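Local coordinates for protein cadherin-23 (Mus musculus, PDB 5UZ8) that probably mediates calcium-dependent cell adhesion and, as a member of the cadherin family found in inner-ear tip links, probably carries force in hearing mechanotransduction, at residues I109-P114 / D142-N147; V213-D218 / D249-S254; P114-P119 / L136-T141. All blocks are in the same frame, centred on the assembly; numbering follows the deposited sequence.

Interaction 1 of 3, residues I109-P114 / D142-N147; sequences INDNNP and DADSGN. With CA (calcium ion), chain I; CA (calcium ion), chain J; CA (calcium ion), chain K.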
ATOM      1  N   ILE A 109       5.965 -15.081 -20.222  1.00 14.41           N
ATOM      2  CA  ILE A 109       6.935 -15.102 -19.112  1.00 14.87           C
ATOM      3  C   ILE A 109       6.563 -14.015 -18.102  1.00 15.11           C
ATOM      4  O   ILE A 109       5.813 -13.088 -18.413  1.00 14.95           O
ATOM      5  CB  ILE A 109       8.415 -14.940 -19.585  1.00 14.82           C
ATOM      6  CG1 ILE A 109       8.730 -13.496 -19.958  1.00 14.58           C
ATOM      7  CG2 ILE A 109       8.740 -15.908 -20.719  1.00 14.40           C
ATOM      8  CD1 ILE A 109      10.140 -13.248 -20.483  1.00 14.73           C
ATOM      9  N   ASN A 110       7.082 -14.129 -16.892  1.00 15.48           N
ATOM     10  CA  ASN A 110       6.746 -13.211 -15.841  1.00 16.39           C
ATOM     11  C   ASN A 110       7.630 -11.972 -15.916  1.00 16.53           C
ATOM     12  O   ASN A 110       8.530 -11.773 -15.084  1.00 17.17           O
ATOM     13  CB  ASN A 110       6.832 -13.882 -14.467  1.00 17.41           C
ATOM     14  CG  ASN A 110       6.249 -13.015 -13.368  1.00 18.25           C
ATOM     15  OD1 ASN A 110       5.414 -12.168 -13.642  1.00 17.80           O
ATOM     16  ND2 ASN A 110       6.677 -13.223 -12.138  1.00 19.02           N
ATOM     17  N   ASP A 111       7.332 -11.125 -16.903  1.00 14.16           N
ATOM     18  CA  ASP A 111       8.128  -9.920 -17.164  1.00 15.44           C
ATOM     19  C   ASP A 111       7.450  -8.599 -16.760  1.00 15.17           C
ATOM     20  O   ASP A 111       7.993  -7.522 -17.045  1.00 16.42           O
ATOM     21  CB  ASP A 111       8.645  -9.888 -18.622  1.00 16.29           C
ATOM     22  CG  ASP A 111       7.539  -9.907 -19.685  1.00 15.96           C
ATOM     23  OD1 ASP A 111       6.371 -10.277 -19.418  1.00 15.80           O
ATOM     24  OD2 ASP A 111       7.872  -9.631 -20.866  1.00 16.64           O
ATOM     25  N   ASN A 112       6.306  -8.666 -16.095  1.00 14.04           N
ATOM     26  CA  ASN A 112       5.661  -7.468 -15.568  1.00 14.53           C
ATOM     27  C   ASN A 112       5.500  -7.565 -14.046  1.00 14.44           C
ATOM     28  O   ASN A 112       5.063  -8.598 -13.525  1.00 13.87           O
ATOM     29  CB  ASN A 112       4.304  -7.234 -16.221  1.00 13.68           C
ATOM     30  CG  ASN A 112       4.448  -6.820 -17.682  1.00 14.53           C
ATOM     31  OD1 ASN A 112       4.601  -5.631 -17.973  1.00 15.06           O
ATOM     32  ND2 ASN A 112       4.493  -7.807 -18.583  1.00 14.24           N
ATOM     33  N   ASN A 113       5.831  -6.482 -13.360  1.00 15.58           N
ATOM     34  CA  ASN A 113       5.640  -6.394 -11.916  1.00 15.84           C
ATOM     35  C   ASN A 113       4.209  -5.989 -11.637  1.00 15.40           C
ATOM     36  O   ASN A 113       3.644  -5.211 -12.413  1.00 15.52           O
ATOM     37  CB  ASN A 113       6.524  -5.305 -11.308  1.00 17.28           C
ATOM     38  CG  ASN A 113       7.995  -5.668 -11.331  1.00 19.22           C
ATOM     39  OD1 ASN A 113       8.509  -6.030 -12.349  1.00 20.85           O
ATOM     40  ND2 ASN A 113       8.662  -5.569 -10.192  1.00 21.57           N
ATOM     41  N   PRO A 114       3.687  -6.374 -10.452  1.00 14.40           N
ATOM     42  CA  PRO A 114       2.460  -5.699  -9.996  1.00 14.14           C
ATOM     43  C   PRO A 114       2.756  -4.239  -9.742  1.00 14.48           C
ATOM     44  O   PRO A 114       3.833  -3.904  -9.215  1.00 15.02           O
ATOM     45  CB  PRO A 114       2.083  -6.420  -8.701  1.00 14.22           C
ATOM     46  CG  PRO A 114       2.934  -7.615  -8.618  1.00 14.77           C
ATOM     47  CD  PRO A 114       4.173  -7.348  -9.472  1.00 14.82           C
ATOM     48  N   ASP A 142      -1.395  -6.371 -12.668  1.00 13.07           N
ATOM     49  CA  ASP A 142      -0.264  -7.092 -13.258  1.00 13.01           C
ATOM     50  C   ASP A 142      -0.630  -7.484 -14.701  1.00 13.39           C
ATOM     51  O   ASP A 142      -1.613  -8.176 -14.941  1.00 13.09           O
ATOM     52  CB  ASP A 142       0.077  -8.298 -12.424  1.00 12.87           C
ATOM     53  CG  ASP A 142       1.415  -8.936 -12.812  1.00 13.63           C
ATOM     54  OD1 ASP A 142       1.563  -9.378 -13.976  1.00 12.97           O
ATOM     55  OD2 ASP A 142       2.289  -9.125 -11.928  1.00 14.02           O
ATOM     56  N   ALA A 143       0.195  -7.044 -15.640  1.00 13.79           N
ATOM     57  CA  ALA A 143      -0.056  -7.230 -17.072  1.00 14.13           C
ATOM     58  C   ALA A 143       0.223  -8.625 -17.661  1.00 14.02           C
ATOM     59  O   ALA A 143      -0.128  -8.866 -18.809  1.00 13.69           O
ATOM     60  CB  ALA A 143       0.727  -6.167 -17.848  1.00 14.91           C
ATOM     61  N   ASP A 144       0.785  -9.553 -16.881  1.00 13.39           N
ATOM     62  CA  ASP A 144       0.993 -10.919 -17.350  1.00 13.83           C
ATOM     63  C   ASP A 144      -0.328 -11.708 -17.322  1.00 13.93           C
ATOM     64  O   ASP A 144      -1.413 -11.115 -17.193  1.00 14.54           O
ATOM     65  CB  ASP A 144       2.092 -11.592 -16.516  1.00 13.19           C
ATOM     66  CG  ASP A 144       3.426 -10.881 -16.648  1.00 13.59           C
ATOM     67  OD1 ASP A 144       3.851 -10.618 -17.788  1.00 13.90           O
ATOM     68  OD2 ASP A 144       4.022 -10.538 -15.610  1.00 13.43           O
ATOM     69  N   SER A 145      -0.221 -13.013 -17.468  1.00 14.49           N
ATOM     70  CA  SER A 145      -1.350 -13.915 -17.504  1.00 14.96           C
ATOM     71  C   SER A 145      -1.184 -15.060 -16.498  1.00 14.77           C
ATOM     72  O   SER A 145      -0.086 -15.376 -16.042  1.00 14.63           O
ATOM     73  CB  SER A 145      -1.544 -14.440 -18.918  1.00 15.83           C
ATOM     74  OG  SER A 145      -1.894 -13.322 -19.775  1.00 17.30           O
ATOM     75  N   GLY A 146      -2.307 -15.655 -16.138  1.00 14.84           N
ATOM     76  CA  GLY A 146      -2.300 -16.824 -15.281  1.00 15.01           C
ATOM     77  C   GLY A 146      -1.611 -16.514 -13.961  1.00 14.42           C
ATOM     78  O   GLY A 146      -1.817 -15.461 -13.416  1.00 13.81           O
ATOM     79  N   ASN A 147      -0.834 -17.465 -13.455  1.00 14.91           N
ATOM     80  CA  ASN A 147      -0.187 -17.315 -12.127  1.00 15.17           C
ATOM     81  C   ASN A 147       0.740 -16.108 -12.047  1.00 14.31           C
ATOM     82  O   ASN A 147       0.854 -15.483 -10.998  1.00 13.52           O
ATOM     83  CB  ASN A 147       0.585 -18.559 -11.703  1.00 16.50           C
ATOM     84  CG  ASN A 147       0.531 -18.771 -10.209  1.00 17.80           C
ATOM     85  OD1 ASN A 147      -0.559 -19.056  -9.697  1.00 18.61           O
ATOM     86  ND2 ASN A 147       1.658 -18.634  -9.500  1.00 17.12           N
TER
HETATM   87 CA    CA I2608       3.785 -10.487 -13.238  1.00 13.06          CA
HETATM   88 CA    CA J2609       4.432 -11.577 -19.812  1.00 14.33          CA
HETATM   89 CA    CA K2610       6.044  -8.998 -22.208  1.00 18.18          CA
HETATM   90  O   HOH W   1       5.814  -6.927 -21.104  1.00 17.11           O
HETATM   91  O   HOH W   2       2.083  -4.812 -14.614  1.00 13.47           O
HETATM   92  O   HOH W   3       7.774  -7.857 -23.523  1.00 17.44           O
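D144 projects into the bend of 109-114 and divides its carboxylate between two calcium ions, OD2 on the calcium ion of chain I at 2.4 Å and OD1 on that of chain J at 2.3 Å. N112 grips both oxygens. Its backbone N bonds D144 OD2 through the syn lone pair; with CG beside that N (chi1 -70°) the amide also faces D144, and ND2 reaches OD1 at 3.0 Å, nearly straight, in its own amide plane but from above the carboxylate plane. The same ND2 donates to a water on the calcium ion of chain K. N110, its amide also held by N201, crosses D144 at about a right angle, planes 76° apart; its OD1 comes within 2.9 Å of D144 OD2 because both bind the chain I calcium. The D111 and D144 side chains cross at a slant, yet their carboxylate planes are only 18° apart; D111 bridges the other two ions. D142 clasps the chain I calcium with both oxygens, and its OD1 accepts from D144 N in an Asx turn. Replacing N112 with an alanine would probably leave D144 OD1 and the water without the amide donor linking them. I109 O, E21, E77 and D108 complete the chain J calcium shell. This is the canonical DXNDN linker meeting a DXD motif: metal charge reconciles crowded acceptor oxygens, so the junction's rigidity probably depends on bound calcium.

Interaction 2 of 3, residues V213-D218 / D249-S254; sequences VLDVND and DQDEGS. With CA (calcium ion), chain F; CA (calcium ion), chain E; CA (calcium ion), chain G; GSH (glutathione), chain L.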
ATOM      1  N   VAL A 213      -4.333   9.321  12.918  1.00 14.41           N
ATOM      2  CA  VAL A 213      -5.252   8.943  13.981  1.00 14.91           C
ATOM      3  C   VAL A 213      -5.789  10.222  14.589  1.00 15.08           C
ATOM      4  O   VAL A 213      -5.038  11.011  15.156  1.00 15.49           O
ATOM      5  CB  VAL A 213      -4.538   8.107  15.043  1.00 15.20           C
ATOM      6  CG1 VAL A 213      -5.506   7.667  16.139  1.00 15.56           C
ATOM      7  CG2 VAL A 213      -3.897   6.905  14.391  1.00 15.40           C
ATOM      8  N   LEU A 214      -7.086  10.411  14.464  1.00 15.12           N
ATOM      9  CA  LEU A 214      -7.761  11.628  14.936  1.00 16.04           C
ATOM     10  C   LEU A 214      -8.170  11.517  16.402  1.00 15.81           C
ATOM     11  O   LEU A 214      -8.564  10.449  16.865  1.00 15.22           O
ATOM     12  CB  LEU A 214      -8.990  11.911  14.061  1.00 17.10           C
ATOM     13  CG  LEU A 214      -8.691  11.985  12.569  1.00 17.62           C
ATOM     14  CD1 LEU A 214      -9.981  12.173  11.780  1.00 18.83           C
ATOM     15  CD2 LEU A 214      -7.697  13.090  12.265  1.00 18.41           C
ATOM     16  N   ASP A 215      -8.131  12.648  17.113  1.00 16.44           N
ATOM     17  CA  ASP A 215      -8.358  12.674  18.555  1.00 16.31           C
ATOM     18  C   ASP A 215      -9.827  12.482  18.910  1.00 16.57           C
ATOM     19  O   ASP A 215     -10.715  13.021  18.237  1.00 17.82           O
ATOM     20  CB  ASP A 215      -7.889  14.002  19.115  1.00 16.61           C
ATOM     21  CG  ASP A 215      -7.693  13.985  20.606  1.00 16.62           C
ATOM     22  OD1 ASP A 215      -7.173  12.978  21.163  1.00 15.80           O
ATOM     23  OD2 ASP A 215      -8.052  15.025  21.221  1.00 16.95           O
ATOM     24  N   VAL A 216     -10.048  11.731  19.970  1.00 15.41           N
ATOM     25  CA  VAL A 216     -11.296  11.693  20.724  1.00 16.18           C
ATOM     26  C   VAL A 216     -10.937  12.218  22.106  1.00 15.96           C
ATOM     27  O   VAL A 216      -9.797  12.029  22.585  1.00 14.51           O
ATOM     28  CB  VAL A 216     -11.793  10.230  20.828  1.00 16.93           C
ATOM     29  CG1 VAL A 216     -12.957  10.053  21.782  1.00 18.36           C
ATOM     30  CG2 VAL A 216     -12.146   9.765  19.433  1.00 17.13           C
ATOM     31  N   ASN A 217     -11.867  12.923  22.730  1.00 15.94           N
ATOM     32  CA  ASN A 217     -11.596  13.411  24.073  1.00 15.87           C
ATOM     33  C   ASN A 217     -11.736  12.241  25.050  1.00 16.18           C
ATOM     34  O   ASN A 217     -12.811  12.037  25.609  1.00 17.37           O
ATOM     35  CB  ASN A 217     -12.562  14.529  24.476  1.00 16.18           C
ATOM     36  CG  ASN A 217     -12.142  15.188  25.768  1.00 15.71           C
ATOM     37  OD1 ASN A 217     -10.943  15.333  26.026  1.00 14.94           O
ATOM     38  ND2 ASN A 217     -13.099  15.537  26.606  1.00 16.17           N
ATOM     39  N   ASP A 218     -10.686  11.440  25.234  1.00 15.74           N
ATOM     40  CA  ASP A 218     -10.775  10.279  26.123  1.00 16.09           C
ATOM     41  C   ASP A 218      -9.857  10.379  27.335  1.00 16.57           C
ATOM     42  O   ASP A 218      -9.734   9.422  28.059  1.00 17.37           O
ATOM     43  CB  ASP A 218     -10.561   8.962  25.383  1.00 16.24           C
ATOM     44  CG  ASP A 218      -9.224   8.891  24.576  1.00 16.13           C
ATOM     45  OD1 ASP A 218      -8.517   9.897  24.335  1.00 15.49           O
ATOM     46  OD2 ASP A 218      -8.906   7.750  24.134  1.00 16.21           O
ATOM     47  N   ASP A 249      -3.568  17.404  30.564  1.00 17.00           N
ATOM     48  CA  ASP A 249      -4.571  16.674  29.808  1.00 16.01           C
ATOM     49  C   ASP A 249      -3.918  16.219  28.521  1.00 16.18           C
ATOM     50  O   ASP A 249      -3.339  17.024  27.803  1.00 16.85           O
ATOM     51  CB  ASP A 249      -5.783  17.585  29.555  1.00 15.78           C
ATOM     52  CG  ASP A 249      -6.935  16.888  28.850  1.00 15.16           C
ATOM     53  OD1 ASP A 249      -6.726  16.217  27.808  1.00 15.25           O
ATOM     54  OD2 ASP A 249      -8.094  17.062  29.299  1.00 14.97           O
ATOM     55  N   GLN A 250      -3.947  14.910  28.277  1.00 15.84           N
ATOM     56  CA  GLN A 250      -3.163  14.289  27.211  1.00 16.30           C
ATOM     57  C   GLN A 250      -3.762  14.418  25.801  1.00 16.07           C
ATOM     58  O   GLN A 250      -3.106  14.094  24.831  1.00 16.28           O
ATOM     59  CB  GLN A 250      -2.949  12.817  27.539  1.00 16.81           C
ATOM     60  CG  GLN A 250      -2.163  12.581  28.846  1.00 17.77           C
ATOM     61  CD  GLN A 250      -0.866  13.324  28.872  1.00 19.22           C
ATOM     62  OE1 GLN A 250       0.006  13.059  28.036  1.00 21.16           O
ATOM     63  NE2 GLN A 250      -0.679  14.203  29.874  1.00 19.98           N
ATOM     64  N   ASP A 251      -5.003  14.862  25.710  1.00 15.63           N
ATOM     65  CA  ASP A 251      -5.693  15.037  24.423  1.00 15.94           C
ATOM     66  C   ASP A 251      -5.134  16.208  23.600  1.00 17.44           C
ATOM     67  O   ASP A 251      -4.133  16.825  23.951  1.00 18.13           O
ATOM     68  CB  ASP A 251      -7.203  15.179  24.660  1.00 15.23           C
ATOM     69  CG  ASP A 251      -7.818  13.923  25.234  1.00 14.77           C
ATOM     70  OD1 ASP A 251      -7.539  12.824  24.688  1.00 14.87           O
ATOM     71  OD2 ASP A 251      -8.580  14.028  26.235  1.00 13.52           O
ATOM     72  N   GLU A 252      -5.748  16.442  22.454  1.00 18.28           N
ATOM     73  CA  GLU A 252      -5.304  17.427  21.493  1.00 20.33           C
ATOM     74  C   GLU A 252      -6.274  18.615  21.415  1.00 19.89           C
ATOM     75  O   GLU A 252      -7.491  18.452  21.480  1.00 18.87           O
ATOM     76  CB  GLU A 252      -5.221  16.743  20.114  1.00 21.84           C
ATOM     77  CG  GLU A 252      -4.610  17.596  19.016  1.00 24.96           C
ATOM     78  CD  GLU A 252      -4.395  16.843  17.707  1.00 26.85           C
ATOM     79  OE1 GLU A 252      -4.883  15.716  17.504  1.00 27.32           O
ATOM     80  OE2 GLU A 252      -3.723  17.407  16.835  1.00 30.97           O
ATOM     81  N   GLY A 253      -5.722  19.794  21.175  1.00 20.98           N
ATOM     82  CA  GLY A 253      -6.549  20.973  20.848  1.00 22.13           C
ATOM     83  C   GLY A 253      -7.528  21.312  21.973  1.00 20.86           C
ATOM     84  O   GLY A 253      -7.165  21.246  23.157  1.00 19.83           O
ATOM     85  N   SER A 254      -8.765  21.636  21.603  1.00 21.34           N
ATOM     86  CA  SER A 254      -9.781  21.982  22.595  0.50 20.92           C
ATOM     87  C   SER A 254     -10.003  20.853  23.619  1.00 19.11           C
ATOM     88  O   SER A 254     -10.341  21.133  24.767  1.00 18.33           O
ATOM     89  CB  SER A 254     -11.102  22.393  21.921  0.50 22.18           C
ATOM     90  OG  SER A 254     -11.607  21.345  21.108  0.50 21.75           O
TER
HETATM   91 CA    CA F2605      -7.500  11.440  22.868  1.00 14.15          CA
HETATM   92 CA    CA E2604      -9.314  15.796  27.628  1.00 13.56          CA
HETATM   93 CA    CA G2606      -6.553   7.701  23.658  1.00 16.22          CA
HETATM   94  N1  GSH L2611      -6.529   2.076  27.717  1.00 29.29           N
HETATM   95  CA1 GSH L2611      -7.463   2.995  27.083  1.00 30.20           C
HETATM   96  C1  GSH L2611      -7.521   2.691  25.605  1.00 30.75           C
HETATM   97  O11 GSH L2611      -6.754   1.804  25.162  1.00 30.86           O
HETATM   98  O12 GSH L2611      -8.308   3.362  24.894  1.00 30.49           O
HETATM   99  CB1 GSH L2611      -7.046   4.462  27.305  1.00 27.76           C
HETATM  100  CG1 GSH L2611      -5.705   4.791  26.650  1.00 25.81           C
HETATM  101  CD1 GSH L2611      -5.467   6.283  26.623  1.00 24.01           C
HETATM  102  OE1 GSH L2611      -6.105   7.020  25.877  1.00 22.16           O
HETATM  103  N2  GSH L2611      -4.498   6.722  27.418  1.00 22.61           N
HETATM  104  CA2 GSH L2611      -4.000   8.082  27.379  1.00 22.48           C
HETATM  105  C2  GSH L2611      -2.519   8.116  27.134  1.00 22.48           C
HETATM  106  O2  GSH L2611      -1.870   9.053  27.566  1.00 21.99           O
HETATM  107  CB2 GSH L2611      -4.366   8.787  28.685  1.00 22.86           C
HETATM  108  SG2 GSH L2611      -6.161   8.884  28.802  1.00 24.62           S
HETATM  109  N3  GSH L2611      -2.008   7.132  26.383  1.00 22.97           N
HETATM  110  CA3 GSH L2611      -0.613   7.069  25.989  1.00 23.53           C
HETATM  111  C3  GSH L2611       0.098   5.854  26.550  1.00 25.49           C
HETATM  112  O31 GSH L2611       1.331   5.779  26.340  1.00 26.32           O
HETATM  113  O32 GSH L2611      -0.553   4.962  27.154  1.00 26.92           O
HETATM  114  O   HOH W   4      -6.737  14.921  15.779  1.00 17.85           O
HETATM  115  O   HOH W   5      -7.170   5.360  23.265  1.00 16.02           O
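D251 meets N217 and D218 through shared calcium ions. With its CG beside the backbone N (chi1 -65°), its two oxygens face two metals, OD1 lying 2.3 Å from the calcium ion of chain F and OD2 2.4 Å from that of chain E. N217 OD1 binds the chain E calcium at 2.3 Å; N217 and D251 cross at about a right angle, amide and carboxylate planes 67° apart, and the shared ion explains why N217 OD1 and D251 OD2 come within 2.7 Å. D249 holds the same ion with both oxygens. D218 bridges the calcium ions of chains F and G, OD1 on one and OD2 on the other, as a carboxylate can. D215 OD1, V216 O, and E127 and E180 of the preceding repeat add to the chain F calcium, while glutathione OE1 fills a place on the chain G calcium at 2.4 Å. Behind these ligands, E252 N bonds D215 OD2 at 3.0 Å from above the carboxylate plane, fixing the oxygen that does not bind metal. D249 OD1 accepts from D251 N, an Asx turn that sets D251 in place, and a water links D215 N to E252 OE1. Carboxylates packed this densely would probably repel one another without the cations, which probably makes this repeat junction a calcium-dependent one.

Interaction 3 of 3, residues P114-P119 / L136-T141; sequences PIFDQP and LRVTAT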
ATOM      1  N   PRO A 114       3.687  -6.374 -10.452  1.00 14.40           N
ATOM      2  CA  PRO A 114       2.460  -5.699  -9.996  1.00 14.14           C
ATOM      3  C   PRO A 114       2.756  -4.239  -9.742  1.00 14.48           C
ATOM      4  O   PRO A 114       3.833  -3.904  -9.215  1.00 15.02           O
ATOM      5  CB  PRO A 114       2.083  -6.420  -8.701  1.00 14.22           C
ATOM      6  CG  PRO A 114       2.934  -7.615  -8.618  1.00 14.77           C
ATOM      7  CD  PRO A 114       4.173  -7.348  -9.472  1.00 14.82           C
ATOM      8  N   ILE A 115       1.855  -3.381 -10.164  1.00 14.71           N
ATOM      9  CA  ILE A 115       2.033  -1.918 -10.103  1.00 15.77           C
ATOM     10  C   ILE A 115       0.828  -1.355  -9.385  1.00 15.42           C
ATOM     11  O   ILE A 115      -0.310  -1.593  -9.802  1.00 14.32           O
ATOM     12  CB  ILE A 115       2.142  -1.282 -11.492  1.00 17.07           C
ATOM     13  CG1 ILE A 115       3.428  -1.753 -12.205  1.00 18.31           C
ATOM     14  CG2 ILE A 115       2.164   0.251 -11.390  1.00 18.39           C
ATOM     15  CD1 ILE A 115       3.462  -1.430 -13.694  1.00 19.47           C
ATOM     16  N   PHE A 116       1.075  -0.628  -8.291  1.00 15.54           N
ATOM     17  CA  PHE A 116      -0.031  -0.032  -7.527  1.00 16.00           C
ATOM     18  C   PHE A 116      -0.770   1.040  -8.292  1.00 17.78           C
ATOM     19  O   PHE A 116      -0.154   1.758  -9.071  1.00 18.55           O
ATOM     20  CB  PHE A 116       0.446   0.490  -6.199  1.00 15.85           C
ATOM     21  CG  PHE A 116       0.600  -0.577  -5.174  1.00 15.03           C
ATOM     22  CD1 PHE A 116      -0.504  -1.075  -4.512  1.00 14.74           C
ATOM     23  CD2 PHE A 116       1.847  -1.117  -4.897  1.00 15.36           C
ATOM     24  CE1 PHE A 116      -0.366  -2.083  -3.556  1.00 14.42           C
ATOM     25  CE2 PHE A 116       1.985  -2.109  -3.944  1.00 14.96           C
ATOM     26  CZ  PHE A 116       0.890  -2.606  -3.286  1.00 14.58           C
ATOM     27  N   ASP A 117      -2.082   1.129  -8.108  1.00 18.23           N
ATOM     28  CA  ASP A 117      -2.952   2.060  -8.836  0.50 19.68           C
ATOM     29  C   ASP A 117      -2.747   3.532  -8.359  1.00 20.69           C
ATOM     30  O   ASP A 117      -3.150   4.464  -9.045  1.00 22.63           O
ATOM     31  CB  ASP A 117      -4.450   1.651  -8.696  0.50 19.75           C
ATOM     32  CG  ASP A 117      -4.875   0.438  -9.591  0.50 20.29           C
ATOM     33  OD1 ASP A 117      -4.052  -0.164 -10.313  0.50 20.74           O
ATOM     34  OD2 ASP A 117      -6.084   0.100  -9.593  0.50 20.18           O
ATOM     35  N   GLN A 118      -2.165   3.736  -7.169  1.00 19.65           N
ATOM     36  CA  GLN A 118      -1.854   5.098  -6.661  1.00 21.32           C
ATOM     37  C   GLN A 118      -0.402   5.136  -6.250  1.00 21.05           C
ATOM     38  O   GLN A 118       0.163   4.089  -5.915  1.00 19.82           O
ATOM     39  CB  GLN A 118      -2.687   5.503  -5.445  1.00 21.61           C
ATOM     40  CG  GLN A 118      -4.171   5.456  -5.650  1.00 22.83           C
ATOM     41  CD  GLN A 118      -5.038   6.038  -4.507  1.00 24.79           C
ATOM     42  OE1 GLN A 118      -6.261   6.001  -4.650  1.00 27.48           O
ATOM     43  NE2 GLN A 118      -4.450   6.593  -3.406  1.00 23.11           N
ATOM     44  N   PRO A 119       0.205   6.336  -6.254  1.00 22.02           N
ATOM     45  CA  PRO A 119       1.593   6.490  -5.786  1.00 22.09           C
ATOM     46  C   PRO A 119       1.724   6.376  -4.254  1.00 20.87           C
ATOM     47  O   PRO A 119       2.803   6.103  -3.752  1.00 21.05           O
ATOM     48  CB  PRO A 119       1.985   7.877  -6.300  1.00 24.70           C
ATOM     49  CG  PRO A 119       0.703   8.619  -6.484  1.00 25.14           C
ATOM     50  CD  PRO A 119      -0.288   7.564  -6.907  1.00 24.24           C
ATOM     51  N   LEU A 136      -8.989   1.155   4.367  1.00 17.97           N
ATOM     52  CA  LEU A 136      -8.854   1.442   2.942  1.00 19.10           C
ATOM     53  C   LEU A 136      -8.466   0.160   2.212  1.00 18.60           C
ATOM     54  O   LEU A 136      -8.091  -0.825   2.836  1.00 17.78           O
ATOM     55  CB  LEU A 136      -7.758   2.488   2.712  1.00 20.08           C
ATOM     56  CG  LEU A 136      -6.371   1.866   2.918  1.00 21.47           C
ATOM     57  CD1 LEU A 136      -5.393   2.240   1.838  1.00 22.82           C
ATOM     58  CD2 LEU A 136      -5.858   2.124   4.309  1.00 23.22           C
ATOM     59  N   ARG A 137      -8.573   0.205   0.894  1.00 18.29           N
ATOM     60  CA  ARG A 137      -8.168  -0.902   0.053  0.50 17.81           C
ATOM     61  C   ARG A 137      -7.066  -0.413  -0.889  1.00 17.67           C
ATOM     62  O   ARG A 137      -7.222   0.604  -1.538  1.00 17.12           O
ATOM     63  CB  ARG A 137      -9.380  -1.385  -0.743  0.50 18.56           C
ATOM     64  CG  ARG A 137      -9.145  -2.622  -1.598  0.50 18.61           C
ATOM     65  CD  ARG A 137     -10.478  -3.111  -2.156  0.50 19.74           C
ATOM     66  NE  ARG A 137     -11.096  -4.130  -1.328  0.50 20.59           N
ATOM     67  CZ  ARG A 137     -12.403  -4.373  -1.249  0.50 22.25           C
ATOM     68  NH1 ARG A 137     -12.848  -5.368  -0.481  0.50 22.19           N
ATOM     69  NH2 ARG A 137     -13.274  -3.625  -1.925  0.50 23.83           N
ATOM     70  N   VAL A 138      -5.962  -1.142  -0.946  1.00 16.94           N
ATOM     71  CA  VAL A 138      -4.915  -0.912  -1.921  1.00 16.69           C
ATOM     72  C   VAL A 138      -5.117  -1.886  -3.076  1.00 16.39           C
ATOM     73  O   VAL A 138      -5.560  -3.020  -2.867  1.00 15.51           O
ATOM     74  CB  VAL A 138      -3.515  -1.036  -1.313  1.00 16.58           C
ATOM     75  CG1 VAL A 138      -3.379  -0.075  -0.137  1.00 17.27           C
ATOM     76  CG2 VAL A 138      -3.155  -2.460  -0.928  1.00 16.96           C
ATOM     77  N   THR A 139      -4.798  -1.434  -4.293  1.00 16.44           N
ATOM     78  CA  THR A 139      -4.920  -2.287  -5.464  1.00 15.76           C
ATOM     79  C   THR A 139      -3.695  -2.084  -6.357  1.00 14.73           C
ATOM     80  O   THR A 139      -3.322  -0.934  -6.680  1.00 14.75           O
ATOM     81  CB  THR A 139      -6.194  -1.941  -6.271  1.00 17.51           C
ATOM     82  OG1 THR A 139      -7.374  -2.096  -5.455  1.00 18.48           O
ATOM     83  CG2 THR A 139      -6.305  -2.808  -7.512  1.00 17.93           C
ATOM     84  N   ALA A 140      -3.102  -3.198  -6.759  1.00 13.47           N
ATOM     85  CA  ALA A 140      -2.093  -3.251  -7.815  1.00 13.61           C
ATOM     86  C   ALA A 140      -2.631  -4.058  -9.007  1.00 13.33           C
ATOM     87  O   ALA A 140      -3.578  -4.819  -8.851  1.00 13.17           O
ATOM     88  CB  ALA A 140      -0.847  -3.893  -7.271  1.00 13.07           C
ATOM     89  N   THR A 141      -2.057  -3.864 -10.197  1.00 13.33           N
ATOM     90  CA  THR A 141      -2.439  -4.645 -11.360  1.00 13.16           C
ATOM     91  C   THR A 141      -1.210  -5.263 -11.972  1.00 13.12           C
ATOM     92  O   THR A 141      -0.103  -4.736 -11.809  1.00 13.17           O
ATOM     93  CB  THR A 141      -3.114  -3.794 -12.414  1.00 14.14           C
ATOM     94  OG1 THR A 141      -2.212  -2.769 -12.842  1.00 14.43           O
ATOM     95  CG2 THR A 141      -4.396  -3.176 -11.864  1.00 14.68           C
TER
HETATM   96  O   HOH W   6      -1.958  -0.327 -11.571  1.00 19.99           O
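F116 lays its ring over A140, the residue it faces across an antiparallel, non-hydrogen-bonded pair whose CA atoms stand 3.8 Å apart. With CG anti to the carbonyl carbon (chi1 -80°), CB passes near T139 O and the ring turns back over the 136-141 strand. CD1 lies 3.6 Å from T139 O, which sits oblique to the ring, and 4.0 Å from A140 CB; that methyl lies over one ring face, 4.1 Å from the centroid, in a CH-pi contact. Farther out, CE1 touches V138 CG2 at 3.9 Å, this methyl lying at the ring edge. Y121, V207 and A191 also touch the side chain, which thus enters the core between the two sheets of the repeat. A small alanine suits the place beneath the ring. I115 and T141, whose side chains point to the opposite face from F116 and A140, form the hydrogen-bonded pair, with I115 N to T141 O and T141 N to I115 O both 2.9 Å, and a water joins I115 O to T141 OG1. D117 N then bonds T139 O at 2.8 Å as the strand ends. These backbone bonds fasten the short first strand to the edge of its sheet, while the aromatic ring seals the seam with apolar contacts that need no metal.

In the fold
Interactions 1 and 2 are equivalent calcium junctions at the two ends of the middle cadherin repeat, their centres 46 Å apart and their nearest atoms about 27 Å apart. Interaction 3 belongs to the body of that repeat. It continues directly from interaction 1, with which it shares P114, and their centres are 15 Å apart; the P114 side chain lies about 5 Å from a bound calcium ion, so the metal site passes straight into the first strand pairing. Interaction 2 lies 32 Å from interaction 3 between centres and is the one that carries glutathione, on its chain G calcium ion. A strand pairing without metal of its own thus lies between the two calcium junctions.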